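Local coordinates for sulfur oxygenase/reductase (Halothiobacillus neapolitanus, PDB 6QPA), which probably catalyses the oxygen-dependent oxidation and disproportionation of elemental sulfur at a mononuclear iron site, at residues 197-202 / 252-257; 183-188 / 273-278; 166-171 / 289-294; 151-156 / 192-197. All blocks are in the same frame, centred on the assembly; numbering follows the deposited sequence.

Contact 1. Residues 197-202 / 252-257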
loop_
_atom_site.group_PDB
_atom_site.type_symbol
_atom_site.label_atom_id
_atom_site.label_comp_id
_atom_site.label_asym_id
_atom_site.label_seq_id
_atom_site.Cartn_x
_atom_site.Cartn_y
_atom_site.Cartn_z
ATOM N N MET A 197 1.304 59.998 -13.863
ATOM C CA MET A 197 2.247 60.986 -13.360
ATOM C C MET A 197 3.539 60.839 -14.152
ATOM O O MET A 197 3.969 59.717 -14.431
ATOM C CB MET A 197 2.455 60.772 -11.845
ATOM C CG MET A 197 3.500 61.569 -11.150
ATOM S SD MET A 197 3.316 61.398 -9.340
ATOM C CE MET A 197 3.613 59.639 -9.108
ATOM N N ILE A 198 4.123 61.965 -14.558
ATOM C CA ILE A 198 5.414 61.987 -15.237
ATOM C C ILE A 198 6.460 62.461 -14.237
ATOM O O ILE A 198 6.363 63.575 -13.714
ATOM C CB ILE A 198 5.393 62.908 -16.464
ATOM C CG1 ILE A 198 4.396 62.392 -17.505
ATOM C CG2 ILE A 198 6.819 63.038 -17.040
ATOM C CD1 ILE A 198 4.085 63.392 -18.590
ATOM N N MET A 199 7.472 61.642 -13.987
ATOM C CA MET A 199 8.477 61.943 -12.973
ATOM C C MET A 199 9.843 62.010 -13.627
ATOM O O MET A 199 10.239 61.068 -14.326
ATOM C CB MET A 199 8.476 60.882 -11.880
ATOM C CG MET A 199 7.165 60.755 -11.143
ATOM S SD MET A 199 7.224 59.528 -9.796
ATOM C CE MET A 199 7.377 58.026 -10.737
ATOM N N LYS A 200 10.587 63.076 -13.326
ATOM C CA LYS A 200 11.896 63.350 -13.922
ATOM C C LYS A 200 12.955 63.266 -12.830
ATOM O O LYS A 200 12.870 63.990 -11.836
ATOM C CB LYS A 200 11.915 64.748 -14.547
ATOM C CG LYS A 200 13.225 65.126 -15.253
ATOM C CD LYS A 200 13.209 66.593 -15.613
ATOM C CE LYS A 200 14.470 67.018 -16.358
ATOM N NZ LYS A 200 14.424 68.510 -16.468
ATOM N N GLN A 201 13.949 62.404 -13.013
ATOM C CA GLN A 201 15.019 62.294 -12.028
ATOM C C GLN A 201 15.939 63.509 -12.118
ATOM O O GLN A 201 16.432 63.831 -13.199
ATOM C CB GLN A 201 15.827 61.013 -12.248
ATOM C CG GLN A 201 17.003 60.935 -11.259
ATOM C CD GLN A 201 17.992 59.806 -11.510
ATOM O OE1 GLN A 201 19.187 59.979 -11.272
ATOM N NE2 GLN A 201 17.505 58.647 -11.988
ATOM N N PHE A 202 16.176 64.189 -10.984
ATOM C CA PHE A 202 17.085 65.330 -10.967
ATOM C C PHE A 202 18.182 65.203 -9.915
ATOM O O PHE A 202 18.967 66.134 -9.762
ATOM C CB PHE A 202 16.319 66.662 -10.772
ATOM C CG PHE A 202 15.666 66.812 -9.407
ATOM C CD1 PHE A 202 14.398 66.292 -9.155
ATOM C CD2 PHE A 202 16.321 67.475 -8.383
ATOM C CE1 PHE A 202 13.797 66.427 -7.902
ATOM C CE2 PHE A 202 15.731 67.619 -7.120
ATOM C CZ PHE A 202 14.466 67.084 -6.877
ATOM N N GLN A 252 16.640 60.411 -16.895
ATOM C CA GLN A 252 15.653 59.364 -16.683
ATOM C C GLN A 252 14.301 59.974 -16.375
ATOM O O GLN A 252 14.192 60.859 -15.519
ATOM C CB GLN A 252 16.051 58.436 -15.535
ATOM C CG GLN A 252 14.973 57.412 -15.227
ATOM C CD GLN A 252 15.340 56.561 -14.043
ATOM O OE1 GLN A 252 15.565 57.080 -12.959
ATOM N NE2 GLN A 252 15.425 55.251 -14.247
ATOM N N TYR A 253 13.272 59.489 -17.059
ATOM C CA TYR A 253 11.890 59.771 -16.702
ATOM C C TYR A 253 11.200 58.473 -16.333
ATOM O O TYR A 253 11.332 57.476 -17.054
ATOM C CB TYR A 253 11.134 60.431 -17.858
ATOM C CG TYR A 253 11.502 61.884 -18.127
ATOM C CD1 TYR A 253 12.620 62.214 -18.870
ATOM C CD2 TYR A 253 10.692 62.920 -17.668
ATOM C CE1 TYR A 253 12.944 63.551 -19.132
ATOM C CE2 TYR A 253 11.000 64.263 -17.926
ATOM C CZ TYR A 253 12.127 64.570 -18.654
ATOM O OH TYR A 253 12.412 65.892 -18.925
ATOM N N LEU A 254 10.457 58.490 -15.227
ATOM C CA LEU A 254 9.584 57.387 -14.846
ATOM C C LEU A 254 8.150 57.794 -15.114
ATOM O O LEU A 254 7.677 58.799 -14.572
ATOM C CB LEU A 254 9.748 57.020 -13.379
ATOM C CG LEU A 254 11.150 56.532 -13.070
ATOM C CD1 LEU A 254 11.225 56.054 -11.616
ATOM C CD2 LEU A 254 11.479 55.409 -14.036
ATOM N N VAL A 255 7.457 57.012 -15.934
ATOM C CA VAL A 255 6.062 57.275 -16.252
ATOM C C VAL A 255 5.206 56.356 -15.385
ATOM O O VAL A 255 5.149 55.143 -15.608
ATOM C CB VAL A 255 5.792 57.087 -17.749
ATOM C CG1 VAL A 255 4.291 57.217 -18.038
ATOM C CG2 VAL A 255 6.609 58.117 -18.554
ATOM N N HIS A 256 4.517 56.943 -14.411
ATOM C CA HIS A 256 3.733 56.209 -13.417
ATOM C C HIS A 256 2.282 56.173 -13.891
ATOM O O HIS A 256 1.677 57.227 -14.089
ATOM C CB HIS A 256 3.889 56.905 -12.063
ATOM C CG HIS A 256 2.957 56.437 -10.983
ATOM N ND1 HIS A 256 3.415 55.924 -9.790
ATOM C CD2 HIS A 256 1.610 56.504 -10.869
ATOM C CE1 HIS A 256 2.390 55.650 -9.004
ATOM N NE2 HIS A 256 1.282 56.001 -9.632
ATOM N N ILE A 257 1.750 54.976 -14.142
ATOM C CA ILE A 257 0.373 54.831 -14.617
ATOM C C ILE A 257 -0.368 53.838 -13.736
ATOM O O ILE A 257 0.089 52.706 -13.537
ATOM C CB ILE A 257 0.301 54.374 -16.085
ATOM C CG1 ILE A 257 1.311 55.148 -16.947
ATOM C CG2 ILE A 257 -1.120 54.574 -16.602
ATOM C CD1 ILE A 257 1.406 54.643 -18.358
HETATM O O HOH W 1 17.985 61.768 -14.603
#
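With CG of Lys200 anti to its backbone N (chi1 -178°) and Tyr253 turning its ring beside its own backbone N (chi1 -73°), the two side chains run alongside each other. Lys200 CG lies over a face of the phenol, 3.6 Å from Tyr253 CZ, and Lys200 CE passes 3.5 Å from Tyr253 OH, whose hydrogen bond goes to Glu176 on helix 172-189. A leucine in place of the tyrosine would probably leave the lysine methylenes without their flat support and Glu176 without this partner. The strands are antiparallel neighbours in the curled sheet of the chain's core, consistent with the dimeric alpha-beta barrel clan. Met197 exchanges a pair of backbone bonds with His256, and Met199 with Leu254. On the sheet face opposite Tyr253, which carries these four side chains, Met197 CE lies over a face of the His256 imidazole in a CH-pi contact, 3.8 Å from His256 CG, while Met199 CE reaches Leu254 CB at 3.7 Å. Further along, Gln201 NE2 makes a weak, bent bond of 2.7 Å to Gln252 OE1, the amide planes 67° apart. Gln248 and Asp164 take the other ends of these amides, and a water joins Gln201 O to Gln252 N.

Contact 2. Residues 183-188 / 273-278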
loop_
_atom_site.group_PDB
_atom_site.type_symbol
_atom_site.label_atom_id
_atom_site.label_comp_id
_atom_site.label_asym_id
_atom_site.label_seq_id
_atom_site.Cartn_x
_atom_site.Cartn_y
_atom_site.Cartn_z
ATOM N N LEU A 183 -0.524 60.277 -22.513
ATOM C CA LEU A 183 -1.204 59.872 -21.285
ATOM C C LEU A 183 -2.602 60.470 -21.190
ATOM O O LEU A 183 -3.536 59.815 -20.710
ATOM C CB LEU A 183 -0.347 60.271 -20.079
ATOM C CG LEU A 183 0.942 59.462 -19.951
ATOM C CD1 LEU A 183 1.958 60.123 -19.029
ATOM C CD2 LEU A 183 0.590 58.019 -19.472
ATOM N N GLU A 184 -2.763 61.712 -21.647
ATOM C CA GLU A 184 -4.080 62.328 -21.676
ATOM C C GLU A 184 -5.013 61.596 -22.632
ATOM O O GLU A 184 -6.213 61.466 -22.359
ATOM C CB GLU A 184 -3.946 63.796 -22.072
ATOM C CG GLU A 184 -3.327 64.620 -20.963
ATOM C CD GLU A 184 -3.148 66.084 -21.331
ATOM O OE1 GLU A 184 -3.130 66.401 -22.537
ATOM O OE2 GLU A 184 -3.029 66.916 -20.406
ATOM N N TRP A 185 -4.489 61.156 -23.781
ATOM C CA TRP A 185 -5.299 60.362 -24.698
ATOM C C TRP A 185 -5.747 59.074 -24.024
ATOM O O TRP A 185 -6.926 58.702 -24.080
ATOM C CB TRP A 185 -4.507 60.062 -25.970
ATOM C CG TRP A 185 -5.303 59.525 -27.167
ATOM C CD1 TRP A 185 -5.704 60.246 -28.257
ATOM C CD2 TRP A 185 -5.742 58.172 -27.407
ATOM N NE1 TRP A 185 -6.362 59.437 -29.156
ATOM C CE2 TRP A 185 -6.401 58.161 -28.666
ATOM C CE3 TRP A 185 -5.632 56.974 -26.696
ATOM C CZ2 TRP A 185 -6.966 56.996 -29.224
ATOM C CZ3 TRP A 185 -6.208 55.793 -27.256
ATOM C CH2 TRP A 185 -6.847 55.827 -28.517
ATOM N N MET A 186 -4.815 58.396 -23.351
ATOM C CA MET A 186 -5.132 57.125 -22.708
ATOM C C MET A 186 -6.170 57.296 -21.610
ATOM O O MET A 186 -7.115 56.504 -21.523
ATOM C CB MET A 186 -3.859 56.493 -22.153
ATOM C CG MET A 186 -2.907 56.044 -23.251
ATOM S SD MET A 186 -1.291 55.464 -22.684
ATOM C CE MET A 186 -1.764 54.073 -21.732
ATOM N N LYS A 187 -6.035 58.338 -20.779
ATOM C CA LYS A 187 -6.995 58.500 -19.692
ATOM C C LYS A 187 -8.372 58.827 -20.240
ATOM O O LYS A 187 -9.377 58.448 -19.644
ATOM C CB LYS A 187 -6.536 59.574 -18.695
ATOM C CG LYS A 187 -7.380 59.642 -17.407
ATOM C CD LYS A 187 -6.535 60.045 -16.195
ATOM C CE LYS A 187 -7.352 60.177 -14.893
ATOM N NZ LYS A 187 -8.452 61.172 -15.007
ATOM N N ALA A 188 -8.432 59.502 -21.382
ATOM C CA ALA A 188 -9.707 59.814 -22.002
ATOM C C ALA A 188 -10.320 58.625 -22.739
ATOM O O ALA A 188 -11.540 58.562 -22.875
ATOM C CB ALA A 188 -9.540 60.988 -22.967
ATOM N N MET A 273 0.373 50.724 -29.571
ATOM C CA MET A 273 0.735 49.999 -30.768
ATOM C C MET A 273 -0.454 49.612 -31.625
ATOM O O MET A 273 -0.281 49.496 -32.837
ATOM C CB MET A 273 1.553 48.751 -30.420
ATOM C CG MET A 273 2.934 49.098 -29.871
ATOM S SD MET A 273 3.966 47.653 -29.570
ATOM C CE MET A 273 3.068 46.828 -28.256
ATOM N N VAL A 274 -1.651 49.427 -31.050
ATOM C CA VAL A 274 -2.792 48.910 -31.815
ATOM C C VAL A 274 -3.891 49.944 -32.050
ATOM O O VAL A 274 -4.927 49.596 -32.638
ATOM C CB VAL A 274 -3.382 47.631 -31.185
ATOM C CG1 VAL A 274 -2.351 46.498 -31.209
ATOM C CG2 VAL A 274 -3.850 47.888 -29.753
ATOM N N ASP A 275 -3.707 51.194 -31.637
ATOM C CA ASP A 275 -4.583 52.287 -32.062
ATOM C C ASP A 275 -3.764 53.226 -32.939
ATOM O O ASP A 275 -2.703 53.695 -32.521
ATOM C CB ASP A 275 -5.186 53.041 -30.876
ATOM C CG ASP A 275 -6.094 54.193 -31.311
ATOM O OD1 ASP A 275 -5.591 55.259 -31.755
ATOM O OD2 ASP A 275 -7.327 54.028 -31.214
ATOM N N TYR A 276 -4.225 53.450 -34.170
ATOM C CA TYR A 276 -3.431 54.217 -35.127
ATOM C C TYR A 276 -3.128 55.622 -34.603
ATOM O O TYR A 276 -1.994 56.109 -34.690
ATOM C CB TYR A 276 -4.160 54.290 -36.479
ATOM C CG TYR A 276 -3.405 55.149 -37.467
ATOM C CD1 TYR A 276 -2.377 54.605 -38.237
ATOM C CD2 TYR A 276 -3.692 56.503 -37.608
ATOM C CE1 TYR A 276 -1.655 55.379 -39.122
ATOM C CE2 TYR A 276 -2.961 57.301 -38.500
ATOM C CZ TYR A 276 -1.942 56.728 -39.244
ATOM O OH TYR A 276 -1.215 57.476 -40.133
ATOM N N GLU A 277 -4.140 56.293 -34.069
ATOM C CA GLU A 277 -3.972 57.680 -33.659
ATOM C C GLU A 277 -3.016 57.794 -32.471
ATOM O O GLU A 277 -2.091 58.611 -32.486
ATOM C CB GLU A 277 -5.344 58.273 -33.345
ATOM C CG GLU A 277 -5.352 59.707 -32.868
ATOM C CD GLU A 277 -6.772 60.200 -32.624
ATOM O OE1 GLU A 277 -7.341 59.936 -31.537
ATOM O OE2 GLU A 277 -7.336 60.829 -33.542
ATOM N N LEU A 278 -3.219 56.975 -31.432
ATOM C CA LEU A 278 -2.312 57.005 -30.287
ATOM C C LEU A 278 -0.906 56.593 -30.687
ATOM O O LEU A 278 0.082 57.115 -30.152
ATOM C CB LEU A 278 -2.829 56.098 -29.179
ATOM C CG LEU A 278 -1.954 56.119 -27.916
ATOM C CD1 LEU A 278 -1.888 57.521 -27.318
ATOM C CD2 LEU A 278 -2.480 55.116 -26.878
#
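Trp185 lays one face of its indole against Leu278, whose CB sits almost directly above the six-membered ring, 3.8 Å from its centroid. Leu278 CD1 reaches back toward Trp185 CB, while Leu278 CD2 is 3.7 Å from Trp185 CE3 and also meets Met186 CG. At the rim, Trp185 NE1 gives a short, nearly straight bond of 2.6 Å to Glu277 OE1, which it meets on the anti side; the acceptor lies in the indole plane, while the carboxylate stands at 88° to it. With one face packed and its N-H directed at a carboxylate, the indole probably has little freedom to rotate. Glu277 can reach across because its CG is anti to the backbone N (chi1 179°) and its chain stays extended. Beyond the benzo edge, Asp275 OD2 approaches Trp185 CH2 at 3.3 Å, and Asp275 OD1 accepts from Leu278 N at 2.9 Å. Leu307 of a second subunit also packs on Trp185, placing the indole at a subunit boundary. An aspartate N-cap with its capping bond thus opens helix 276-287, and the first turn of that helix supplies both the apolar and the charged partner of a tryptophan on helix 172-189.

Contact 3. Residues 166-171 / 289-294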
loop_
_atom_site.group_PDB
_atom_site.type_symbol
_atom_site.label_atom_id
_atom_site.label_comp_id
_atom_site.label_asym_id
_atom_site.label_seq_id
_atom_site.Cartn_x
_atom_site.Cartn_y
_atom_site.Cartn_z
ATOM N N TRP A 166 14.903 56.660 -20.801
ATOM C CA TRP A 166 16.075 57.529 -20.847
ATOM C C TRP A 166 15.962 58.393 -22.094
ATOM O O TRP A 166 15.892 57.864 -23.207
ATOM C CB TRP A 166 17.384 56.747 -20.877
ATOM C CG TRP A 166 17.677 55.887 -19.689
ATOM C CD1 TRP A 166 16.814 55.518 -18.682
ATOM C CD2 TRP A 166 18.932 55.264 -19.386
ATOM N NE1 TRP A 166 17.463 54.710 -17.782
ATOM C CE2 TRP A 166 18.762 54.540 -18.185
ATOM C CE3 TRP A 166 20.185 55.255 -20.010
ATOM C CZ2 TRP A 166 19.797 53.813 -17.597
ATOM C CZ3 TRP A 166 21.212 54.536 -19.427
ATOM C CH2 TRP A 166 21.009 53.815 -18.238
ATOM N N VAL A 167 15.982 59.716 -21.906
ATOM C CA VAL A 167 15.666 60.676 -22.955
ATOM C C VAL A 167 16.953 61.246 -23.534
ATOM O O VAL A 167 17.906 61.526 -22.791
ATOM C CB VAL A 167 14.739 61.787 -22.409
ATOM C CG1 VAL A 167 14.593 62.941 -23.421
ATOM C CG2 VAL A 167 13.361 61.186 -22.085
ATOM N N MET A 168 16.991 61.380 -24.873
ATOM C CA MET A 168 18.145 61.963 -25.555
ATOM C C MET A 168 18.404 63.376 -25.065
ATOM O O MET A 168 17.475 64.157 -24.847
ATOM C CB MET A 168 17.942 61.991 -27.068
ATOM C CG MET A 168 17.692 60.597 -27.646
ATOM S SD MET A 168 17.007 60.661 -29.318
ATOM C CE MET A 168 18.419 61.291 -30.248
ATOM N N ASP A 169 19.688 63.683 -24.872
ATOM C CA ASP A 169 20.121 65.019 -24.485
ATOM C C ASP A 169 19.505 66.069 -25.396
ATOM O O ASP A 169 19.646 66.007 -26.619
ATOM C CB ASP A 169 21.644 65.090 -24.541
ATOM C CG ASP A 169 22.194 66.430 -24.082
ATOM O OD1 ASP A 169 21.468 67.233 -23.471
ATOM O OD2 ASP A 169 23.385 66.653 -24.315
ATOM N N GLY A 170 18.828 67.036 -24.785
ATOM C CA GLY A 170 18.153 68.088 -25.505
ATOM C C GLY A 170 16.719 67.787 -25.897
ATOM O O GLY A 170 16.016 68.704 -26.324
ATOM N N HIS A 171 16.236 66.556 -25.702
ATOM C CA HIS A 171 14.870 66.196 -26.066
ATOM C C HIS A 171 13.914 66.197 -24.877
ATOM O O HIS A 171 12.771 65.753 -25.016
ATOM C CB HIS A 171 14.857 64.821 -26.733
ATOM C CG HIS A 171 15.547 64.787 -28.059
ATOM N ND1 HIS A 171 14.944 64.290 -29.195
ATOM C CD2 HIS A 171 16.781 65.212 -28.439
ATOM C CE1 HIS A 171 15.782 64.390 -30.214
ATOM N NE2 HIS A 171 16.901 64.950 -29.784
ATOM N N HIS A 289 12.326 60.284 -28.937
ATOM C CA HIS A 289 13.219 61.081 -28.107
ATOM C C HIS A 289 14.019 60.258 -27.115
ATOM O O HIS A 289 14.661 60.831 -26.228
ATOM C CB HIS A 289 12.408 62.148 -27.383
ATOM C CG HIS A 289 11.605 62.993 -28.318
ATOM N ND1 HIS A 289 12.185 63.706 -29.348
ATOM C CD2 HIS A 289 10.278 63.253 -28.379
ATOM C CE1 HIS A 289 11.248 64.361 -30.009
ATOM N NE2 HIS A 289 10.081 64.098 -29.446
ATOM N N LEU A 290 14.011 58.939 -27.251
ATOM C CA LEU A 290 14.558 58.047 -26.246
ATOM C C LEU A 290 15.921 57.512 -26.644
ATOM O O LEU A 290 16.141 57.121 -27.794
ATOM C CB LEU A 290 13.622 56.866 -26.010
ATOM C CG LEU A 290 12.218 57.203 -25.539
ATOM C CD1 LEU A 290 11.467 55.876 -25.274
ATOM C CD2 LEU A 290 12.279 58.072 -24.288
ATOM N N ASP A 291 16.830 57.488 -25.672
ATOM C CA ASP A 291 18.011 56.638 -25.762
ATOM C C ASP A 291 17.726 55.219 -25.306
ATOM O O ASP A 291 18.359 54.273 -25.785
ATOM C CB ASP A 291 19.138 57.208 -24.913
ATOM C CG ASP A 291 19.914 58.274 -25.635
ATOM O OD1 ASP A 291 20.039 58.162 -26.865
ATOM O OD2 ASP A 291 20.382 59.224 -24.982
ATOM N N LYS A 292 16.820 55.054 -24.358
ATOM C CA LYS A 292 16.571 53.742 -23.786
ATOM C C LYS A 292 15.104 53.613 -23.416
ATOM O O LYS A 292 14.501 54.558 -22.900
ATOM C CB LYS A 292 17.453 53.519 -22.546
ATOM C CG LYS A 292 17.370 52.103 -21.958
ATOM C CD LYS A 292 18.385 51.914 -20.821
ATOM C CE LYS A 292 18.449 50.447 -20.389
ATOM N NZ LYS A 292 19.518 50.265 -19.395
ATOM N N GLY A 293 14.548 52.428 -23.629
ATOM C CA GLY A 293 13.185 52.169 -23.235
ATOM C C GLY A 293 12.223 52.276 -24.402
ATOM O O GLY A 293 12.627 52.367 -25.569
ATOM N N PRO A 294 10.913 52.275 -24.104
ATOM C CA PRO A 294 10.389 52.180 -22.733
ATOM C C PRO A 294 10.429 50.760 -22.170
ATOM O O PRO A 294 10.405 49.803 -22.929
ATOM C CB PRO A 294 8.939 52.651 -22.874
ATOM C CG PRO A 294 8.584 52.350 -24.291
ATOM C CD PRO A 294 9.842 52.414 -25.106
HETATM O O HOH W 2 21.583 61.384 -24.864
#
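Trp166 and Lys292 form the closely fitted end of this contact, their side chains running together from a CB-CB approach of 3.6 Å. The lysine is extended, with CG anti to its backbone N (chi1 -174°), which carries Lys292 CD over the centre of the six-membered ring and leaves Lys292 NZ above the same face, 4.3 Å from the centroid, in a cation-pi contact. Trp115 of a third subunit meets both residues. A classic beta bulge puts Asp291 and Lys292 opposite Trp166, whose O accepts from Asp291 N at 2.7 Å and from Lys292 N at 3.2 Å. An alanine at the tryptophan position is likely to leave the lysine chain without the surface it lies on. A type II turn from Met168 to His171 follows, held by Met168 N to His289 O. Its exposed Asp169-Gly170 part is looser and wetter: a water links Asp169 N to Asp291 OD2, while Asp291 OD1 bonds to Tyr235 of the third subunit. His171 ND1 and His289 ND1 share a hydrogen bond of 2.8 Å in which either could be the donor; the rings meet rim to rim, planes 57° apart. Such a bond needs one protonated nitrogen, so the two imidazoles probably have coupled protonation.

Contact 4. Residues 151-156 / 192-197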
loop_
_atom_site.group_PDB
_atom_site.type_symbol
_atom_site.label_atom_id
_atom_site.label_comp_id
_atom_site.label_asym_id
_atom_site.label_seq_id
_atom_site.Cartn_x
_atom_site.Cartn_y
_atom_site.Cartn_z
ATOM N N LYS A 151 -11.797 59.024 -11.760
ATOM C CA LYS A 151 -11.579 57.585 -11.833
ATOM C C LYS A 151 -11.407 57.014 -10.422
ATOM O O LYS A 151 -10.863 57.668 -9.521
ATOM C CB LYS A 151 -10.337 57.290 -12.683
ATOM C CG LYS A 151 -10.411 57.784 -14.152
ATOM C CD LYS A 151 -11.680 57.212 -14.856
ATOM C CE LYS A 151 -11.612 57.313 -16.390
ATOM N NZ LYS A 151 -10.701 56.236 -16.905
ATOM N N VAL A 152 -11.872 55.790 -10.215
ATOM C CA VAL A 152 -11.817 55.186 -8.881
ATOM C C VAL A 152 -10.465 54.506 -8.689
ATOM O O VAL A 152 -10.170 53.504 -9.347
ATOM C CB VAL A 152 -12.965 54.200 -8.643
ATOM C CG1 VAL A 152 -12.773 53.547 -7.287
ATOM C CG2 VAL A 152 -14.297 54.934 -8.680
ATOM N N ALA A 153 -9.646 55.052 -7.775
ATOM C CA ALA A 153 -8.330 54.495 -7.421
ATOM C C ALA A 153 -8.476 53.790 -6.075
ATOM O O ALA A 153 -8.469 54.436 -5.026
ATOM C CB ALA A 153 -7.250 55.584 -7.368
ATOM N N LEU A 154 -8.633 52.465 -6.104
ATOM C CA LEU A 154 -8.922 51.708 -4.890
ATOM C C LEU A 154 -7.654 51.548 -4.061
ATOM O O LEU A 154 -6.637 51.052 -4.561
ATOM C CB LEU A 154 -9.523 50.342 -5.225
ATOM C CG LEU A 154 -10.918 50.419 -5.859
ATOM C CD1 LEU A 154 -11.395 49.030 -6.244
ATOM C CD2 LEU A 154 -11.919 51.073 -4.935
ATOM N N SER A 155 -7.725 51.973 -2.798
ATOM C CA SER A 155 -6.597 51.903 -1.866
ATOM C C SER A 155 -6.078 50.476 -1.759
ATOM O O SER A 155 -6.842 49.557 -1.456
ATOM C CB SER A 155 -7.035 52.416 -0.493
ATOM O OG SER A 155 -5.944 52.435 0.413
ATOM N N SER A 156 -4.784 50.297 -2.039
ATOM C CA SER A 156 -4.118 48.995 -1.979
ATOM C C SER A 156 -4.835 47.911 -2.786
ATOM O O SER A 156 -4.748 46.734 -2.437
ATOM C CB SER A 156 -3.968 48.530 -0.520
ATOM O OG SER A 156 -3.112 49.384 0.207
ATOM N N GLY A 192 -10.264 51.432 -17.898
ATOM C CA GLY A 192 -9.535 51.060 -16.700
ATOM C C GLY A 192 -8.345 51.925 -16.372
ATOM O O GLY A 192 -7.580 51.575 -15.465
ATOM N N MET A 193 -8.159 53.036 -17.089
ATOM C CA MET A 193 -7.050 53.959 -16.842
ATOM C C MET A 193 -7.380 54.842 -15.649
ATOM O O MET A 193 -8.220 55.735 -15.748
ATOM C CB MET A 193 -6.828 54.809 -18.088
ATOM C CG MET A 193 -5.400 55.035 -18.457
ATOM S SD MET A 193 -4.747 56.361 -17.475
ATOM C CE MET A 193 -3.422 56.907 -18.579
ATOM N N VAL A 194 -6.675 54.646 -14.543
ATOM C CA VAL A 194 -7.020 55.332 -13.306
ATOM C C VAL A 194 -6.319 56.681 -13.190
ATOM O O VAL A 194 -6.933 57.675 -12.788
ATOM C CB VAL A 194 -6.684 54.421 -12.112
ATOM C CG1 VAL A 194 -6.808 55.211 -10.820
ATOM C CG2 VAL A 194 -7.618 53.204 -12.112
ATOM N N GLY A 195 -5.047 56.756 -13.558
ATOM C CA GLY A 195 -4.335 58.016 -13.421
ATOM C C GLY A 195 -2.899 57.882 -13.870
ATOM O O GLY A 195 -2.439 56.804 -14.243
ATOM N N TRP A 196 -2.184 59.007 -13.841
ATOM C CA TRP A 196 -0.810 58.968 -14.312
ATOM C C TRP A 196 -0.010 60.122 -13.728
ATOM O O TRP A 196 -0.553 61.124 -13.258
ATOM C CB TRP A 196 -0.743 58.991 -15.845
ATOM C CG TRP A 196 -1.398 60.191 -16.471
ATOM C CD1 TRP A 196 -2.674 60.278 -16.961
ATOM C CD2 TRP A 196 -0.799 61.482 -16.671
ATOM N NE1 TRP A 196 -2.903 61.547 -17.468
ATOM C CE2 TRP A 196 -1.765 62.299 -17.304
ATOM C CE3 TRP A 196 0.468 62.015 -16.398
ATOM C CZ2 TRP A 196 -1.507 63.628 -17.655
ATOM C CZ3 TRP A 196 0.724 63.350 -16.741
ATOM C CH2 TRP A 196 -0.260 64.139 -17.366
ATOM N N MET A 197 1.304 59.998 -13.863
ATOM C CA MET A 197 2.247 60.986 -13.360
ATOM C C MET A 197 3.539 60.839 -14.152
ATOM O O MET A 197 3.969 59.717 -14.431
ATOM C CB MET A 197 2.455 60.772 -11.845
ATOM C CG MET A 197 3.500 61.569 -11.150
ATOM S SD MET A 197 3.316 61.398 -9.340
ATOM C CE MET A 197 3.613 59.639 -9.108
#
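Lys151 curls over the start of strand 193-204, where Lys151 NZ donates a hydrogen bond of 2.8 Å to Met193 O, tilted 24° from the carbonyl plane. Bends at chi2 (-55°) and chi4 (77°) fold the chain back, keeping its methylenes against the same backbone, with Lys151 CG 3.4 Å from Met193 O and Lys151 CB 3.4 Å from Val194 O. From a second subunit, Asp134 also reaches Lys151 NZ in a salt bridge and accepts from Gly192 N, tying both segments to the neighbouring chain; the ammonium is thus held by a carboxylate as well as a carbonyl, which probably favours its charged state. The apolar half of the contact is Val194. Its CG1, anti to the backbone N, presses on Ala153 CB at 3.5 Å, and its CG2 faces Val152 O at 3.8 Å. Val194 belongs to a classic beta bulge in which it and Gly195 face Glu258, which probably helps set its direction. Further out, residues 153-154 pair in parallel with strand 129-130 through Met130, while strand 193-204 runs on into the large antiparallel sheet beside strand 251-259, with helix 172-189 packed against Met193 through Met186 and Lys187.

How the contacts relate
Contact 1 is the central pairing of the set, a largely buried strand pair with its centre about 8 Å from that of the chain, untouched by other subunits and rich in regular backbone bonds. Contact 3 continues the same sheet at the ends of its strands, where a bulge, water and a third subunit replace regularity; Val167 packs on Tyr253 where the two meet. Contacts 2 and 4 both adjoin the second subunit and rely on side-chain bonds, indole to carboxylate in one and ammonium to carbonyl in the other. Leu183, from the helix segment of contact 2 but turned away from its partner there, packs on Ile198, Val255 and Ile257 of contact 1 and Trp196 of 192-197. Contacts 1 and 4 share Met197.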